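Local coordinates for putative fumarylpyruvate hydrolase (Burkholderia cenocepacia, PDB 4MAQ), which is a putative hydrolase of the fumarylacetoacetate hydrolase (FAH) family, at residues A68-S73 / F142-P147; V93-D98 / V197-G202. All blocks are in the same frame, centred on the assembly; numbering follows the deposited sequence.

Interaction 1 of 2, residues A68-S73 / F142-P147; sequences AIVPAS and FDASGP
The backbone N of G146 donates to the carbonyl O of A68, 3.0 Å away. The bond is bent, 143° at the hydrogen, and the donor sits above the carbonyl plane. Two residues on, V70 N donates to G146 O at 3.4 Å, a weak bond. Strand 69-71 here runs parallel to the start of strand 146-153 in the mixed sheet. The same G146 oxygen also receives the CA-H of I69, nearly in line. A second contact of this kind runs the other way, from P147 CA to V70 O at 3.2 Å. The proline has no N-H to give, and its CA-H points at the 68-73 segment.

Before G146 the chain makes a type II beta turn from F142 to S145. S145 OG is held by F142 O at 2.8 Å, within the turn. With chi1 62° this hydroxyl lies between the backbone N and the carbonyl carbon, and CB of A68 comes up against it at 3.4 Å. S145 CB sits over the centre of the F142 ring.

V70 and P147 carry much of the apolar packing. V70 CG1 lies over CA of A144, and V70 CG2 touches both A144 CB and P147 CB. A72 closes the row, CB to CB with P147 at 3.9 Å. The CD1 of I69 rests 3.5 Å from G146 O, while its side chain packs on L204 and F206. D143 forms a salt bridge with R35 of the second subunit.

The two segments are thus joined by one sound and one weak backbone bond, and CA-H...O contacts and small apolar groups make up much of the rest.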
# COMPACT_ATOMS: atom_id res chain seq x y z
N ALA B 68 -3.78 -2.85 7.32
CA ALA B 68 -3.39 -4.23 7.59
C ALA B 68 -2.72 -4.38 8.95
O ALA B 68 -2.46 -5.49 9.41
CB ALA B 68 -2.43 -4.71 6.52
N ILE B 69 -2.41 -3.24 9.58
CA ILE B 69 -1.80 -3.24 10.92
C ILE B 69 -2.93 -3.41 11.92
O ILE B 69 -3.83 -2.56 12.02
CB ILE B 69 -1.02 -1.93 11.18
CG1 ILE B 69 0.05 -1.72 10.09
CG2 ILE B 69 -0.44 -1.93 12.58
CD1 ILE B 69 1.02 -2.88 9.89
N VAL B 70 -2.90 -4.54 12.62
CA VAL B 70 -3.94 -4.93 13.56
C VAL B 70 -3.27 -5.30 14.88
O VAL B 70 -2.06 -5.48 14.94
CB VAL B 70 -4.74 -6.14 13.01
CG1 VAL B 70 -5.43 -5.77 11.70
CG2 VAL B 70 -3.89 -7.41 12.89
N PRO B 71 -4.07 -5.41 15.95
CA PRO B 71 -3.44 -5.78 17.23
C PRO B 71 -2.88 -7.19 17.23
O PRO B 71 -3.49 -8.14 16.71
CB PRO B 71 -4.62 -5.69 18.23
CG PRO B 71 -5.58 -4.75 17.57
CD PRO B 71 -5.49 -5.08 16.11
N ALA B 72 -1.68 -7.33 17.78
CA ALA B 72 -1.05 -8.64 17.98
C ALA B 72 -1.58 -9.23 19.29
O ALA B 72 -0.82 -9.51 20.22
CB ALA B 72 0.46 -8.50 18.00
N SER B 73 -2.89 -9.41 19.35
CA SER B 73 -3.59 -9.90 20.54
C SER B 73 -4.96 -10.36 20.10
O SER B 73 -5.37 -10.11 18.96
CB SER B 73 -3.70 -8.80 21.60
OG SER B 73 -4.30 -7.64 21.07
N PHE B 142 -2.33 -8.32 2.49
CA PHE B 142 -3.71 -8.77 2.68
C PHE B 142 -4.28 -8.34 4.05
O PHE B 142 -3.60 -7.67 4.84
CB PHE B 142 -3.79 -10.30 2.45
CG PHE B 142 -2.91 -11.08 3.39
CD1 PHE B 142 -1.56 -11.32 3.09
CD2 PHE B 142 -3.42 -11.52 4.62
CE1 PHE B 142 -0.76 -12.02 3.98
CE2 PHE B 142 -2.61 -12.19 5.52
CZ PHE B 142 -1.28 -12.45 5.21
N ASP B 143 -5.53 -8.70 4.34
CA ASP B 143 -6.14 -8.24 5.59
C ASP B 143 -5.44 -8.82 6.80
O ASP B 143 -5.12 -10.01 6.82
CB ASP B 143 -7.62 -8.62 5.65
CG ASP B 143 -8.44 -7.92 4.59
OD1 ASP B 143 -8.01 -6.85 4.08
OD2 ASP B 143 -9.53 -8.42 4.27
N ALA B 144 -5.23 -7.98 7.82
CA ALA B 144 -4.62 -8.45 9.08
C ALA B 144 -3.28 -9.12 8.83
O ALA B 144 -2.88 -10.04 9.57
CB ALA B 144 -5.57 -9.37 9.88
N SER B 145 -2.53 -8.62 7.84
CA SER B 145 -1.23 -9.19 7.51
C SER B 145 -0.07 -8.61 8.31
O SER B 145 1.06 -9.05 8.15
CB SER B 145 -0.98 -9.03 6.01
OG SER B 145 -0.93 -7.65 5.64
N GLY B 146 -0.34 -7.65 9.19
CA GLY B 146 0.72 -7.08 10.02
C GLY B 146 0.29 -6.83 11.46
O GLY B 146 0.20 -5.67 11.90
N PRO B 147 0.07 -7.94 12.21
CA PRO B 147 -0.19 -7.72 13.63
C PRO B 147 1.01 -7.04 14.32
O PRO B 147 2.16 -7.42 14.08
CB PRO B 147 -0.39 -9.14 14.21
CG PRO B 147 -0.41 -10.06 13.06
CD PRO B 147 0.03 -9.36 11.83

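Interaction 2 of 2, residues V93-D98 / V197-G202; sequences VAIGKD and VELKAG
K200 NZ has a long ion pair with D98 OD2 across the contact, 3.8 Å. A water bridges that gap, donating to OD2 and accepting from NZ. The same NZ bonds E198 OE1 at 3.0 Å, from above the carboxylate plane. Together D98, E198 and K200 form a salt-bridge network. It ties the loop that follows strand 85-95 to the loop between helix 186-196 and strand 204-206.

The K200 chain kinks at its second and third torsions, and its CD lies against the D98 carboxylate. D98 OD2 and E198 OE2 come within 4.3 Å of each other. The ammonium, beside both acids, probably offsets some of their repulsion.

The other oxygen of D98, OD1, takes the backbone N-H of A201 at 2.9 Å, almost in line with its own C-O bond. The approach is straight, 165° at the hydrogen. A second backbone N-H is bound at the strand end. G202 N donates to I95 O, and this bond too is nearly straight, 172° at the hydrogen. A201 CB sits against the carbonyl of G96, where the strand has passed into a loop.

Underneath, the contact becomes apolar. The side chains of I95 and L199 lie nearly perpendicular, with I95 CD1 against L199 CD2. L199 continues into I190 and V193 of helix 186-196 and F37 of strand 36-39. A201 packs on I14 of the second subunit. I95 CG2, anti to its own backbone N, rests 3.4 Å from the carbonyl O of K200.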
# COMPACT_ATOMS: atom_id res chain seq x y z
N VAL B 93 9.66 -0.24 13.72
CA VAL B 93 10.08 1.12 14.05
C VAL B 93 9.01 2.11 13.63
O VAL B 93 8.52 2.05 12.50
CB VAL B 93 11.40 1.44 13.30
CG1 VAL B 93 11.88 2.81 13.73
CG2 VAL B 93 12.46 0.38 13.61
N ALA B 94 8.61 2.97 14.56
CA ALA B 94 7.56 3.97 14.29
C ALA B 94 8.19 5.34 14.12
O ALA B 94 8.94 5.78 14.99
CB ALA B 94 6.56 3.99 15.45
N ILE B 95 7.88 6.02 13.01
CA ILE B 95 8.52 7.29 12.66
C ILE B 95 7.72 8.48 13.20
O ILE B 95 6.49 8.52 13.08
CB ILE B 95 8.64 7.38 11.12
CG1 ILE B 95 9.49 6.21 10.60
CG2 ILE B 95 9.18 8.75 10.64
CD1 ILE B 95 10.93 6.16 11.14
N GLY B 96 8.42 9.46 13.75
CA GLY B 96 7.76 10.66 14.29
C GLY B 96 8.13 11.97 13.60
O GLY B 96 7.58 13.01 13.96
N LYS B 97 8.97 11.93 12.57
CA LYS B 97 9.42 13.16 11.92
C LYS B 97 9.65 12.90 10.45
O LYS B 97 10.37 11.96 10.08
CB LYS B 97 10.72 13.69 12.57
CG LYS B 97 11.28 14.98 11.98
CD LYS B 97 12.41 15.51 12.83
CE LYS B 97 13.61 14.57 12.89
NZ LYS B 97 14.76 15.23 13.57
N ASP B 98 9.07 13.76 9.62
CA ASP B 98 9.20 13.61 8.18
C ASP B 98 10.66 13.76 7.72
O ASP B 98 11.46 14.45 8.35
CB ASP B 98 8.45 14.73 7.44
CG ASP B 98 6.93 14.76 7.70
OD1 ASP B 98 6.34 13.84 8.32
OD2 ASP B 98 6.33 15.77 7.26
N VAL B 197 11.06 7.48 -1.15
CA VAL B 197 9.87 8.29 -0.94
C VAL B 197 10.21 9.27 0.18
O VAL B 197 11.19 9.09 0.87
CB VAL B 197 8.63 7.45 -0.50
CG1 VAL B 197 8.17 6.47 -1.58
CG2 VAL B 197 8.91 6.71 0.81
N GLU B 198 9.36 10.26 0.40
CA GLU B 198 9.50 11.06 1.61
C GLU B 198 8.96 10.24 2.78
O GLU B 198 7.80 9.83 2.78
CB GLU B 198 8.75 12.39 1.50
CG GLU B 198 9.04 13.26 2.70
CD GLU B 198 8.17 14.49 2.78
OE1 GLU B 198 7.18 14.58 2.02
OE2 GLU B 198 8.49 15.36 3.60
N LEU B 199 9.79 10.00 3.78
CA LEU B 199 9.35 9.37 5.00
C LEU B 199 8.49 10.36 5.76
O LEU B 199 8.74 11.57 5.74
CB LEU B 199 10.57 8.99 5.82
CG LEU B 199 10.43 7.95 6.90
CD1 LEU B 199 10.10 6.59 6.29
CD2 LEU B 199 11.69 7.92 7.75
N LYS B 200 7.45 9.86 6.43
CA LYS B 200 6.52 10.74 7.15
C LYS B 200 6.29 10.27 8.56
O LYS B 200 6.32 9.07 8.83
CB LYS B 200 5.16 10.79 6.43
CG LYS B 200 5.20 11.38 5.02
CD LYS B 200 5.43 12.87 5.03
CE LYS B 200 4.71 13.50 3.84
NZ LYS B 200 4.85 14.98 3.88
N ALA B 201 6.02 11.22 9.46
CA ALA B 201 5.49 10.90 10.77
C ALA B 201 4.28 9.99 10.57
O ALA B 201 3.41 10.28 9.75
CB ALA B 201 5.09 12.17 11.50
N GLY B 202 4.24 8.88 11.29
CA GLY B 202 3.19 7.91 11.12
C GLY B 202 3.63 6.65 10.38
O GLY B 202 2.93 5.65 10.43
O HOH W 1 3.61 15.93 6.19

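In the fold
Interactions 1 and 2 lie about 20 Å apart between centres, and their nearest atoms are about 8 Å apart. They do not touch. Both reach the same mixed sheet, in which strand 111-122 pairs with both 85-95 and 146-153. Along the chain the order is 68-73, 93-98, 142-147, 197-202, so the two contacts interleave. Each brings together parts distant in sequence, and all four segments lie in the FAH-related part of the chain. The second subunit also connects them. D143 of interaction 1 accepts a hydrogen bond from the backbone N of E198 on that subunit, so the 142-147 turn of one chain meets the 197-202 loop of the other at the dimer interface.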